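PDB 4I1A: response regulator aspartate phosphatase I from Bacillus subtilis subsp. subtilis, which dephosphorylates the sporulation phosphotransferase Spo0F and activates the mobile element ICEBs1 by inactivating its repressor ImmR. Local coordinates for residues K117-A122 / Y154-T159; I189-L194 / E205-S210; L222-H227 / E252-S257; K242-L247 / Y271-Q276; N339-V344 / Y361-E366. All coordinates share one frame; numbering follows the deposited sequence.

In the fold
Within this all-helical chain, contact 1 comes first and closes a loop of 31 residues, bringing the start of helix 119-129 to the end of helix 139-155. Contact 2 follows in series with a short closure, pairing helices 180-196 and 200-215; Tyr154 and Thr159 of contact 1 pack on its Asn193. Contact 3 then joins helices 220-236 and 240-257, and Ser226 there packs against Ser210 of contact 2. Contact 4 crosses contact 3, since 242-247 falls within the loop closed by contact 3 and 271-276 beyond it; both use helix 240-257, and His227 meets His246 between them. Contact 5 closes the last helix pair, 334-351 with 354-373, and its Glu343 lies beside Tyr271 and Lys275 of contact 4.

Contact 1 (K117-A122 / Y154-T159); sequences KELISA and YYMKQT
Leu119 and Tyr155 meet at about a right angle, with Leu119 CD1 lying 3.7 Å from Tyr155 CD1. The phenol is carried to the leucine by a first torsion that sets its CG anti to the backbone N (chi1 -163°). Nearer the backbone of Leu119, Met156 CE closes on the leucine CB (3.9 Å), and Ile120 CD1 touches the same methyl. The hydroxyl end of the tyrosine is met by the aliphatic part of Lys117, CD standing 3.7 Å from OH, while Lys117 NZ turns back to Phe114 O. Cutting Lys117 back to an alanine would probably leave the outer end of the Tyr155 ring without its methylene neighbours. Lys117 and Lys157 are each the C-prime residue of a Schellman motif, so the turn after helix 102-115 and the start of helix 119-129 meet the turn that ends helix 139-155, the latter in the predicted second repeat. With no hydrogen bond across it, the contact rests on apolar and methylene packing near the protein surface.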
# COMPACT_ATOMS: atom_id res chain seq x y z
N LYS A 117 -8.67 12.18 12.69
CA LYS A 117 -8.28 12.56 11.33
C LYS A 117 -8.32 14.06 11.06
O LYS A 117 -8.49 14.49 9.91
CB LYS A 117 -9.08 11.77 10.29
CG LYS A 117 -8.76 10.28 10.28
CD LYS A 117 -7.33 10.04 9.84
CE LYS A 117 -6.86 8.65 10.22
NZ LYS A 117 -6.86 8.44 11.70
N GLU A 118 -8.17 14.85 12.11
CA GLU A 118 -7.92 16.28 11.95
C GLU A 118 -6.42 16.46 11.69
O GLU A 118 -5.64 16.72 12.60
CB GLU A 118 -8.36 17.05 13.19
CG GLU A 118 -9.87 17.02 13.41
CD GLU A 118 -10.64 17.60 12.25
OE1 GLU A 118 -11.42 16.85 11.61
OE2 GLU A 118 -10.49 18.81 11.97
N LEU A 119 -6.03 16.31 10.42
CA LEU A 119 -4.62 16.21 10.04
C LEU A 119 -3.82 17.49 10.29
O LEU A 119 -2.66 17.44 10.70
CB LEU A 119 -4.51 15.79 8.58
CG LEU A 119 -5.25 14.48 8.29
CD1 LEU A 119 -5.28 14.17 6.79
CD2 LEU A 119 -4.62 13.33 9.08
N ILE A 120 -4.45 18.63 10.01
CA ILE A 120 -3.82 19.93 10.23
C ILE A 120 -3.50 20.11 11.72
O ILE A 120 -2.40 20.52 12.07
CB ILE A 120 -4.70 21.10 9.68
CG1 ILE A 120 -4.05 21.72 8.45
CG2 ILE A 120 -4.90 22.20 10.72
CD1 ILE A 120 -3.68 20.73 7.37
N SER A 121 -4.46 19.74 12.58
CA SER A 121 -4.29 19.92 14.02
C SER A 121 -3.18 19.04 14.53
O SER A 121 -2.35 19.47 15.34
CB SER A 121 -5.59 19.60 14.76
OG SER A 121 -6.68 20.27 14.16
N ALA A 122 -3.16 17.80 14.05
CA ALA A 122 -2.17 16.82 14.47
C ALA A 122 -0.76 17.31 14.19
O ALA A 122 0.08 17.35 15.08
CB ALA A 122 -2.41 15.47 13.77
N TYR A 154 2.98 10.85 5.87
CA TYR A 154 2.72 9.80 4.90
C TYR A 154 1.23 9.74 4.52
O TYR A 154 0.88 9.41 3.39
CB TYR A 154 3.18 8.44 5.43
CG TYR A 154 2.91 7.27 4.51
CD1 TYR A 154 3.48 7.22 3.24
CD2 TYR A 154 2.10 6.22 4.90
CE1 TYR A 154 3.24 6.16 2.38
CE2 TYR A 154 1.85 5.14 4.06
CZ TYR A 154 2.42 5.12 2.80
OH TYR A 154 2.19 4.06 1.95
N TYR A 155 0.37 10.08 5.48
CA TYR A 155 -1.07 10.07 5.23
C TYR A 155 -1.44 11.21 4.28
O TYR A 155 -2.30 11.05 3.41
CB TYR A 155 -1.84 10.18 6.55
CG TYR A 155 -3.31 9.79 6.49
CD1 TYR A 155 -4.27 10.70 6.07
CD2 TYR A 155 -3.73 8.52 6.87
CE1 TYR A 155 -5.62 10.35 6.02
CE2 TYR A 155 -5.07 8.17 6.83
CZ TYR A 155 -6.01 9.09 6.40
OH TYR A 155 -7.34 8.73 6.36
N MET A 156 -0.77 12.35 4.43
CA MET A 156 -1.06 13.50 3.59
C MET A 156 -0.20 13.52 2.34
O MET A 156 -0.16 14.52 1.62
CB MET A 156 -0.83 14.78 4.38
CG MET A 156 -1.32 14.66 5.80
SD MET A 156 -1.10 16.17 6.71
CE MET A 156 -2.22 17.25 5.79
N LYS A 157 0.50 12.41 2.10
CA LYS A 157 1.35 12.25 0.93
C LYS A 157 2.36 13.38 0.80
O LYS A 157 2.76 13.76 -0.30
CB LYS A 157 0.50 12.12 -0.35
CG LYS A 157 -0.45 10.91 -0.34
CD LYS A 157 0.33 9.61 -0.52
CE LYS A 157 -0.36 8.44 0.19
NZ LYS A 157 0.41 7.16 0.07
N GLN A 158 2.77 13.92 1.94
CA GLN A 158 3.91 14.83 2.00
C GLN A 158 5.18 13.99 2.00
O GLN A 158 5.86 13.86 3.02
CB GLN A 158 3.83 15.71 3.26
CG GLN A 158 2.99 16.98 3.09
CD GLN A 158 3.66 18.00 2.18
OE1 GLN A 158 4.89 18.17 2.20
NE2 GLN A 158 2.86 18.68 1.36
N THR A 159 5.47 13.42 0.83
CA THR A 159 6.52 12.42 0.65
C THR A 159 7.87 12.85 1.19
O THR A 159 8.57 12.05 1.82
CB THR A 159 6.67 12.06 -0.86
OG1 THR A 159 5.40 11.68 -1.39
CG2 THR A 159 7.66 10.93 -1.06

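Contact 2 (I189-L194 / E205-S210); sequences IVAGNL and EQFLKS
Ala191 places its methyl over one face of the Phe207 ring, 3.4 Å above the plane and displaced toward the rim, in a CH-pi contact. CB comes closest to CZ, also at 3.4 Å, and stands 19° off the ring normal as seen from the centroid. Phe207 gets there with CG anti to its own carbonyl carbon (chi1 -73°), which brings the far end of the ring against the alanine methyl. The same methyl touches Gln206 CB at 3.6 Å, at the pair whose CA atoms are nearest across the segments. These antiparallel helices, whose local axes approach to 9.1 Å, both fall in the predicted third tetratricopeptide repeat and form its helical hairpin, the small Ala191 being consistent with their close approach. A serine in place of Phe207 would probably leave the Ala191 methyl without its aromatic partner and open a gap toward Ile230 and Cys233 of helix 220-236, which the ring also touches. With CG set beside the backbone N (chi1 -77°), Gln206 lays CG 3.8 Å from Val190 CG1, and the bend at chi2 keeps CD near the same methyl. Leu194 CD1 meets that CG as well, at 4.1 Å, crossing the glutamine at about a right angle.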
# COMPACT_ATOMS: atom_id res chain seq x y z
N ILE A 189 7.48 2.67 6.06
CA ILE A 189 7.15 4.05 5.74
C ILE A 189 8.08 4.56 4.64
O ILE A 189 7.62 5.16 3.67
CB ILE A 189 7.24 4.98 6.98
CG1 ILE A 189 6.38 4.45 8.12
CG2 ILE A 189 6.81 6.40 6.63
CD1 ILE A 189 4.91 4.51 7.84
N VAL A 190 9.38 4.32 4.81
CA VAL A 190 10.36 4.75 3.82
C VAL A 190 9.98 4.19 2.45
O VAL A 190 9.83 4.93 1.48
CB VAL A 190 11.79 4.31 4.19
CG1 VAL A 190 12.74 4.54 3.02
CG2 VAL A 190 12.28 5.07 5.43
N ALA A 191 9.78 2.87 2.42
CA ALA A 191 9.42 2.15 1.19
C ALA A 191 8.06 2.56 0.61
O ALA A 191 7.92 2.63 -0.61
CB ALA A 191 9.46 0.68 1.44
N GLY A 192 7.07 2.81 1.47
CA GLY A 192 5.78 3.33 1.04
C GLY A 192 5.94 4.69 0.36
O GLY A 192 5.32 4.97 -0.67
N ASN A 193 6.77 5.55 0.94
CA ASN A 193 7.06 6.85 0.35
C ASN A 193 7.76 6.70 -1.00
O ASN A 193 7.43 7.40 -1.96
CB ASN A 193 7.91 7.68 1.29
CG ASN A 193 7.10 8.32 2.40
OD1 ASN A 193 6.17 9.08 2.13
ND2 ASN A 193 7.45 8.02 3.65
N LEU A 194 8.72 5.78 -1.07
CA LEU A 194 9.41 5.47 -2.32
C LEU A 194 8.44 4.95 -3.38
O LEU A 194 8.58 5.29 -4.56
CB LEU A 194 10.55 4.47 -2.06
CG LEU A 194 11.72 5.05 -1.27
CD1 LEU A 194 12.69 4.00 -0.79
CD2 LEU A 194 12.45 6.12 -2.10
N GLU A 205 14.45 -2.68 -2.20
CA GLU A 205 15.63 -2.82 -1.34
C GLU A 205 15.22 -2.67 0.12
O GLU A 205 15.66 -3.43 0.97
CB GLU A 205 16.72 -1.82 -1.69
CG GLU A 205 17.36 -1.98 -3.06
CD GLU A 205 18.04 -0.70 -3.55
OE1 GLU A 205 18.42 0.14 -2.70
OE2 GLU A 205 18.17 -0.53 -4.78
N GLN A 206 14.36 -1.69 0.40
CA GLN A 206 13.87 -1.49 1.76
C GLN A 206 13.12 -2.72 2.27
O GLN A 206 13.43 -3.25 3.34
CB GLN A 206 12.96 -0.27 1.85
CG GLN A 206 13.70 1.05 1.85
CD GLN A 206 14.75 1.13 2.94
OE1 GLN A 206 14.48 0.84 4.11
NE2 GLN A 206 15.96 1.53 2.57
N PHE A 207 12.13 -3.17 1.50
CA PHE A 207 11.31 -4.32 1.88
C PHE A 207 12.15 -5.58 2.03
O PHE A 207 11.85 -6.42 2.88
CB PHE A 207 10.17 -4.54 0.87
CG PHE A 207 9.05 -3.52 0.95
CD1 PHE A 207 8.44 -3.24 2.17
CD2 PHE A 207 8.61 -2.86 -0.18
CE1 PHE A 207 7.41 -2.31 2.24
CE2 PHE A 207 7.58 -1.92 -0.11
CZ PHE A 207 6.98 -1.65 1.10
N LEU A 208 13.20 -5.73 1.22
CA LEU A 208 14.10 -6.88 1.36
C LEU A 208 14.81 -6.87 2.70
O LEU A 208 15.02 -7.92 3.31
CB LEU A 208 15.11 -6.97 0.21
CG LEU A 208 14.52 -7.45 -1.12
CD1 LEU A 208 15.51 -7.27 -2.26
CD2 LEU A 208 14.07 -8.91 -1.04
N LYS A 209 15.17 -5.68 3.17
CA LYS A 209 15.79 -5.57 4.49
C LYS A 209 14.76 -5.93 5.54
O LYS A 209 15.07 -6.63 6.50
CB LYS A 209 16.33 -4.16 4.73
CG LYS A 209 17.61 -3.86 3.96
CD LYS A 209 18.37 -2.67 4.57
CE LYS A 209 17.60 -1.36 4.42
NZ LYS A 209 18.13 -0.29 5.31
N SER A 210 13.53 -5.48 5.35
CA SER A 210 12.46 -5.76 6.30
C SER A 210 12.25 -7.26 6.48
O SER A 210 12.07 -7.74 7.60
CB SER A 210 11.17 -5.07 5.85
OG SER A 210 11.38 -3.67 5.77

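Contact 3 (L222-H227 / E252-S257); sequences LIAMSH and EIFEKS
The Phe254 ring receives the methyl of Ala224 on one face, with CB 3.4 Å above the plane and offset toward the rim at CE1 and CZ. From the ring centroid this CH-pi contact leans 26° off the normal. At the CZ end, the ring also approaches the backbone of Met225, whose N is 4.0 Å from CZ, and it touches Leu262 and Thr265 of helix 261-275. Ile253 meets the same methyl from a direction roughly at right angles to that of the ring: its CG2, anti to the backbone N, lies 3.6 Å from Ala224 CB. Its CD1 reaches further, to Ile223 CG2 at 3.8 Å, and the two isoleucines cross at about a right angle. Helices 220-236 and 240-257 form the hairpin of the predicted fourth tetratricopeptide repeat, where the local axes of 222-227 and 252-257 lie at 131°, antiparallel but splayed; a small residue on the first helix and a phenylalanine on the second make the contact. Ser226 OG returns to Leu222 O over 2.9 Å. That carbonyl also accepts from Ser226 N, the two donors arriving from opposite faces of its plane, and the serine side chain packs on helix 200-215.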
# COMPACT_ATOMS: atom_id res chain seq x y z
N LEU A 222 4.97 -9.78 10.21
CA LEU A 222 5.90 -8.90 9.51
C LEU A 222 6.60 -9.63 8.36
O LEU A 222 6.99 -9.00 7.37
CB LEU A 222 6.91 -8.31 10.48
CG LEU A 222 6.30 -7.27 11.41
CD1 LEU A 222 7.37 -6.56 12.22
CD2 LEU A 222 5.47 -6.27 10.62
N ILE A 223 6.75 -10.94 8.49
CA ILE A 223 7.33 -11.75 7.42
C ILE A 223 6.38 -11.77 6.22
O ILE A 223 6.79 -11.56 5.08
CB ILE A 223 7.61 -13.20 7.90
CG1 ILE A 223 8.85 -13.23 8.79
CG2 ILE A 223 7.79 -14.14 6.71
CD1 ILE A 223 9.15 -14.62 9.41
N ALA A 224 5.10 -12.01 6.50
CA ALA A 224 4.10 -12.00 5.44
C ALA A 224 3.92 -10.61 4.85
O ALA A 224 3.71 -10.46 3.65
CB ALA A 224 2.77 -12.52 5.95
N MET A 225 4.00 -9.59 5.69
CA MET A 225 3.85 -8.23 5.20
C MET A 225 5.00 -7.85 4.27
O MET A 225 4.78 -7.24 3.22
CB MET A 225 3.70 -7.23 6.35
CG MET A 225 2.32 -7.25 6.97
SD MET A 225 2.06 -5.90 8.14
CE MET A 225 2.02 -4.49 7.04
N SER A 226 6.22 -8.25 4.62
CA SER A 226 7.37 -8.03 3.75
C SER A 226 7.22 -8.79 2.43
O SER A 226 7.39 -8.21 1.36
CB SER A 226 8.66 -8.46 4.44
OG SER A 226 8.87 -7.72 5.63
N HIS A 227 6.91 -10.07 2.51
CA HIS A 227 6.67 -10.87 1.31
C HIS A 227 5.66 -10.21 0.38
O HIS A 227 5.90 -10.06 -0.82
CB HIS A 227 6.19 -12.28 1.67
CG HIS A 227 7.29 -13.21 2.08
ND1 HIS A 227 8.49 -13.29 1.41
CD2 HIS A 227 7.36 -14.10 3.09
CE1 HIS A 227 9.25 -14.19 1.99
NE2 HIS A 227 8.59 -14.70 3.02
N GLU A 252 0.49 -18.08 2.37
CA GLU A 252 0.53 -19.22 3.29
C GLU A 252 0.28 -18.78 4.72
O GLU A 252 -0.43 -19.45 5.47
CB GLU A 252 1.91 -19.91 3.26
CG GLU A 252 2.29 -20.59 1.95
CD GLU A 252 3.73 -21.09 1.97
OE1 GLU A 252 4.32 -21.24 0.88
OE2 GLU A 252 4.26 -21.34 3.07
N ILE A 253 0.87 -17.65 5.08
CA ILE A 253 0.79 -17.12 6.43
C ILE A 253 -0.57 -16.46 6.68
O ILE A 253 -1.22 -16.71 7.70
CB ILE A 253 1.94 -16.12 6.70
CG1 ILE A 253 3.27 -16.88 6.77
CG2 ILE A 253 1.70 -15.33 7.98
CD1 ILE A 253 4.49 -16.00 6.53
N PHE A 254 -0.99 -15.62 5.74
CA PHE A 254 -2.25 -14.89 5.86
C PHE A 254 -3.47 -15.80 5.89
O PHE A 254 -4.45 -15.50 6.58
CB PHE A 254 -2.40 -13.88 4.71
CG PHE A 254 -1.53 -12.66 4.84
CD1 PHE A 254 -1.12 -12.19 6.09
CD2 PHE A 254 -1.11 -11.98 3.70
CE1 PHE A 254 -0.32 -11.06 6.20
CE2 PHE A 254 -0.31 -10.85 3.80
CZ PHE A 254 0.09 -10.39 5.05
N GLU A 255 -3.42 -16.90 5.14
CA GLU A 255 -4.55 -17.83 5.07
C GLU A 255 -4.77 -18.50 6.42
O GLU A 255 -5.91 -18.70 6.84
CB GLU A 255 -4.34 -18.88 3.96
CG GLU A 255 -5.64 -19.34 3.27
CD GLU A 255 -5.57 -19.31 1.74
OE1 GLU A 255 -6.60 -19.00 1.09
OE2 GLU A 255 -4.49 -19.60 1.18
N LYS A 256 -3.68 -18.80 7.12
CA LYS A 256 -3.76 -19.35 8.47
C LYS A 256 -4.34 -18.31 9.43
O LYS A 256 -5.29 -18.59 10.16
CB LYS A 256 -2.38 -19.78 8.95
CG LYS A 256 -1.74 -20.92 8.17
CD LYS A 256 -0.34 -21.21 8.71
CE LYS A 256 0.25 -22.48 8.10
NZ LYS A 256 1.61 -22.77 8.66
N SER A 257 -3.75 -17.12 9.43
CA SER A 257 -4.12 -16.07 10.38
C SER A 257 -5.46 -15.40 10.08
O SER A 257 -6.02 -14.73 10.94
CB SER A 257 -3.01 -15.01 10.44
OG SER A 257 -3.39 -13.93 11.26

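Contact 4 (K242-L247 / Y271-Q276); sequences KASQHL and YVEAKQ
Ser244 and Glu273 are brought together by two similar first torsions: OG of the serine lies anti to its carbonyl carbon (chi1 -76°), and CG of the glutamate does likewise, after which a bend at chi2 (-64°) folds the carboxylate toward the neighbouring helix. The serine hydroxyl then donates to Glu273 OE2 over 2.7 Å, meeting the oxygen on its anti side and 22° out of the carboxylate plane. The other carboxylate oxygen, OE1, is bonded to Asn278 ND2, so both oxygens are gripped and the group is probably hindered from turning. Val272 lies next to this bond. Its CG1 comes within 3.2 Å of Ser244 OG and packs closely on the hydroxyl. Helix 240-257, in the predicted fourth repeat, packs here on helix 261-275, whose end enters the predicted fifth, as consecutive helices do in a tetratricopeptide array. CG2, the other branch of Val272, faces the apolar side of helix 240-257, where Ala243 CB stands 4.2 Å away. Leu247 CD1 reaches the same methyl from one turn further along, at 4.3 Å, and the leucine side chain also rests on Thr268 and Leu269.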
# COMPACT_ATOMS: atom_id res chain seq x y z
N LYS A 242 9.13 -13.78 -9.71
CA LYS A 242 9.51 -13.49 -8.34
C LYS A 242 8.34 -12.92 -7.54
O LYS A 242 8.15 -13.27 -6.38
CB LYS A 242 10.75 -12.58 -8.27
CG LYS A 242 12.05 -13.34 -8.57
CD LYS A 242 13.31 -12.53 -8.26
CE LYS A 242 13.78 -11.75 -9.48
NZ LYS A 242 15.19 -11.26 -9.32
N ALA A 243 7.55 -12.06 -8.19
CA ALA A 243 6.36 -11.49 -7.55
C ALA A 243 5.47 -12.60 -7.00
O ALA A 243 5.08 -12.58 -5.84
CB ALA A 243 5.57 -10.62 -8.54
N SER A 244 5.20 -13.60 -7.83
CA SER A 244 4.37 -14.72 -7.42
C SER A 244 4.95 -15.56 -6.29
O SER A 244 4.21 -15.98 -5.39
CB SER A 244 4.03 -15.59 -8.63
OG SER A 244 3.03 -14.97 -9.41
N GLN A 245 6.25 -15.82 -6.32
CA GLN A 245 6.87 -16.66 -5.29
C GLN A 245 6.81 -15.97 -3.92
O GLN A 245 6.56 -16.61 -2.91
CB GLN A 245 8.30 -17.06 -5.65
CG GLN A 245 8.98 -17.98 -4.62
CD GLN A 245 8.22 -19.28 -4.35
OE1 GLN A 245 7.86 -20.02 -5.28
NE2 GLN A 245 8.00 -19.58 -3.07
N HIS A 246 7.01 -14.65 -3.90
CA HIS A 246 6.88 -13.91 -2.66
C HIS A 246 5.43 -13.80 -2.20
O HIS A 246 5.14 -13.81 -1.00
CB HIS A 246 7.53 -12.52 -2.77
CG HIS A 246 9.02 -12.54 -2.64
ND1 HIS A 246 9.65 -12.56 -1.41
CD2 HIS A 246 10.00 -12.56 -3.57
CE1 HIS A 246 10.96 -12.58 -1.60
NE2 HIS A 246 11.20 -12.58 -2.89
N LEU A 247 4.51 -13.71 -3.15
CA LEU A 247 3.09 -13.55 -2.85
C LEU A 247 2.45 -14.81 -2.26
O LEU A 247 1.59 -14.71 -1.38
CB LEU A 247 2.31 -13.06 -4.08
CG LEU A 247 2.51 -11.58 -4.45
CD1 LEU A 247 2.07 -11.33 -5.89
CD2 LEU A 247 1.77 -10.65 -3.50
N TYR A 271 -3.84 -11.00 -10.45
CA TYR A 271 -3.47 -10.06 -11.50
C TYR A 271 -2.12 -10.42 -12.12
O TYR A 271 -1.98 -10.46 -13.35
CB TYR A 271 -3.47 -8.64 -10.96
CG TYR A 271 -3.62 -7.58 -12.02
CD1 TYR A 271 -3.80 -7.93 -13.36
CD2 TYR A 271 -3.58 -6.24 -11.69
CE1 TYR A 271 -3.94 -6.96 -14.33
CE2 TYR A 271 -3.72 -5.27 -12.65
CZ TYR A 271 -3.89 -5.63 -13.97
OH TYR A 271 -4.03 -4.64 -14.91
N VAL A 272 -1.13 -10.69 -11.27
CA VAL A 272 0.20 -11.08 -11.72
C VAL A 272 0.16 -12.28 -12.68
O VAL A 272 0.84 -12.29 -13.71
CB VAL A 272 1.14 -11.36 -10.51
CG1 VAL A 272 2.31 -12.24 -10.91
CG2 VAL A 272 1.61 -10.06 -9.92
N GLU A 273 -0.64 -13.28 -12.34
CA GLU A 273 -0.73 -14.49 -13.16
C GLU A 273 -1.44 -14.23 -14.48
O GLU A 273 -1.09 -14.80 -15.52
CB GLU A 273 -1.42 -15.61 -12.38
CG GLU A 273 -0.60 -16.16 -11.22
CD GLU A 273 0.68 -16.84 -11.68
OE1 GLU A 273 0.65 -17.48 -12.75
OE2 GLU A 273 1.71 -16.75 -10.99
N ALA A 274 -2.45 -13.37 -14.44
CA ALA A 274 -3.16 -12.94 -15.64
C ALA A 274 -2.22 -12.20 -16.60
O ALA A 274 -2.27 -12.41 -17.81
CB ALA A 274 -4.34 -12.06 -15.26
N LYS A 275 -1.37 -11.34 -16.05
CA LYS A 275 -0.41 -10.60 -16.87
C LYS A 275 0.60 -11.52 -17.57
O LYS A 275 1.20 -11.13 -18.56
CB LYS A 275 0.34 -9.56 -16.05
CG LYS A 275 -0.49 -8.40 -15.53
CD LYS A 275 0.38 -7.49 -14.67
CE LYS A 275 -0.43 -6.62 -13.75
NZ LYS A 275 0.45 -5.64 -13.06
N GLN A 276 0.80 -12.73 -17.04
CA GLN A 276 1.68 -13.69 -17.71
C GLN A 276 0.86 -14.60 -18.62
O GLN A 276 1.39 -15.56 -19.18
CB GLN A 276 2.45 -14.55 -16.71
CG GLN A 276 3.29 -13.77 -15.74
CD GLN A 276 4.07 -14.68 -14.81
OE1 GLN A 276 5.12 -15.21 -15.18
NE2 GLN A 276 3.57 -14.86 -13.59

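Contact 5 (N339-V344 / Y361-E366); sequences NFSIEV and YRMSIE
Ser341 faces helix 354-373 with its CB against the methyl of Met363, the nearest atoms being Ser341 CB and Met363 CE at 3.4 Å. Its OG sits between the backbone N and the carbonyl carbon (chi1 65°), from where it hydrogen-bonds back to Val337 O in its own helix and packs on Ser364 CB at 3.2 Å. Met363 comes over with CG anti to its backbone N and a bend at chi3 (76°) that turns CE toward the serine; both residues also touch Phe325 of helix 318-330. Next along, Ile342 lays CG1 against Ser364 CB, 3.7 Å apart, while its carbonyl oxygen lies 4.4 Å from Tyr361 CE1. The tyrosine hydroxyl is bonded to Asp346, one turn further along the first helix. The two helices make up the predicted sixth tetratricopeptide repeat; the local axes of 339-344 and 361-366 run antiparallel at 164° and approach to 8.1 Å, the small serines standing where the backbones come nearest. Since no hydrogen bond links the two segments and Ser341 OG is bonded within its own helix, adhesion here rests on close fit between small and aliphatic groups.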
# COMPACT_ATOMS: atom_id res chain seq x y z
N ASN A 339 -4.72 4.73 -11.03
CA ASN A 339 -3.79 3.65 -11.30
C ASN A 339 -4.40 2.50 -12.11
O ASN A 339 -3.80 2.05 -13.09
CB ASN A 339 -3.15 3.15 -9.99
CG ASN A 339 -2.29 4.23 -9.33
OD1 ASN A 339 -2.05 4.19 -8.12
ND2 ASN A 339 -1.83 5.21 -10.12
N PHE A 340 -5.58 2.04 -11.72
CA PHE A 340 -6.21 0.93 -12.43
C PHE A 340 -6.67 1.28 -13.83
O PHE A 340 -6.56 0.46 -14.75
CB PHE A 340 -7.36 0.33 -11.62
CG PHE A 340 -6.92 -0.66 -10.61
CD1 PHE A 340 -6.79 -1.99 -10.96
CD2 PHE A 340 -6.58 -0.26 -9.32
CE1 PHE A 340 -6.35 -2.93 -10.03
CE2 PHE A 340 -6.14 -1.19 -8.38
CZ PHE A 340 -6.03 -2.53 -8.73
N SER A 341 -7.19 2.49 -14.01
CA SER A 341 -7.63 2.89 -15.34
C SER A 341 -6.47 3.02 -16.34
O SER A 341 -6.65 2.85 -17.56
CB SER A 341 -8.42 4.19 -15.28
OG SER A 341 -7.61 5.26 -14.86
N ILE A 342 -5.28 3.35 -15.83
CA ILE A 342 -4.10 3.35 -16.69
C ILE A 342 -3.75 1.92 -17.12
O ILE A 342 -3.44 1.66 -18.29
CB ILE A 342 -2.89 4.02 -16.00
CG1 ILE A 342 -3.07 5.54 -15.94
CG2 ILE A 342 -1.58 3.62 -16.71
CD1 ILE A 342 -2.07 6.23 -14.96
N GLU A 343 -3.79 0.99 -16.18
CA GLU A 343 -3.52 -0.42 -16.49
C GLU A 343 -4.52 -0.94 -17.51
O GLU A 343 -4.17 -1.67 -18.43
CB GLU A 343 -3.59 -1.27 -15.22
CG GLU A 343 -2.52 -0.93 -14.21
CD GLU A 343 -1.62 -2.10 -13.92
OE1 GLU A 343 -1.33 -2.35 -12.73
OE2 GLU A 343 -1.23 -2.78 -14.90
N VAL A 344 -5.78 -0.54 -17.35
CA VAL A 344 -6.83 -0.94 -18.26
C VAL A 344 -6.63 -0.30 -19.63
O VAL A 344 -6.77 -0.96 -20.67
CB VAL A 344 -8.24 -0.61 -17.68
CG1 VAL A 344 -9.32 -0.91 -18.71
CG2 VAL A 344 -8.48 -1.43 -16.42
N TYR A 361 -7.74 6.32 -20.58
CA TYR A 361 -6.72 7.35 -20.35
C TYR A 361 -7.41 8.63 -19.89
O TYR A 361 -6.94 9.29 -18.96
CB TYR A 361 -5.84 7.61 -21.59
CG TYR A 361 -4.84 6.49 -21.88
CD1 TYR A 361 -3.96 6.04 -20.89
CD2 TYR A 361 -4.78 5.89 -23.14
CE1 TYR A 361 -3.05 5.01 -21.15
CE2 TYR A 361 -3.88 4.86 -23.40
CZ TYR A 361 -3.02 4.42 -22.40
OH TYR A 361 -2.12 3.40 -22.63
N ARG A 362 -8.55 8.94 -20.51
CA ARG A 362 -9.35 10.11 -20.14
C ARG A 362 -9.80 10.02 -18.71
O ARG A 362 -9.78 11.00 -17.98
CB ARG A 362 -10.58 10.28 -21.04
CG ARG A 362 -10.23 10.65 -22.49
CD ARG A 362 -11.47 11.02 -23.31
NE ARG A 362 -11.26 12.31 -23.95
CZ ARG A 362 -12.13 13.31 -23.93
NH1 ARG A 362 -13.29 13.16 -23.33
NH2 ARG A 362 -11.83 14.45 -24.53
N MET A 363 -10.17 8.81 -18.29
CA MET A 363 -10.66 8.61 -16.94
C MET A 363 -9.56 8.81 -15.92
O MET A 363 -9.79 9.39 -14.85
CB MET A 363 -11.29 7.23 -16.77
CG MET A 363 -12.08 7.12 -15.48
SD MET A 363 -13.08 5.65 -15.49
CE MET A 363 -11.78 4.51 -15.19
N SER A 364 -8.36 8.32 -16.24
CA SER A 364 -7.21 8.52 -15.37
C SER A 364 -6.89 10.01 -15.21
O SER A 364 -6.49 10.43 -14.13
CB SER A 364 -5.98 7.78 -15.91
OG SER A 364 -5.56 8.37 -17.13
N ILE A 365 -7.05 10.79 -16.29
CA ILE A 365 -6.80 12.23 -16.22
C ILE A 365 -7.74 12.88 -15.19
O ILE A 365 -7.31 13.64 -14.31
CB ILE A 365 -7.04 12.95 -17.56
CG1 ILE A 365 -6.26 12.32 -18.70
CG2 ILE A 365 -6.74 14.43 -17.42
CD1 ILE A 365 -4.81 12.37 -18.55
N GLU A 366 -9.02 12.58 -15.34
CA GLU A 366 -10.08 13.06 -14.45
C GLU A 366 -9.82 12.67 -13.00
O GLU A 366 -9.97 13.51 -12.11
CB GLU A 366 -11.44 12.51 -14.91
CG GLU A 366 -12.45 13.58 -15.29
CD GLU A 366 -12.88 14.42 -14.09
OE1 GLU A 366 -13.71 13.94 -13.29
OE2 GLU A 366 -12.38 15.57 -13.95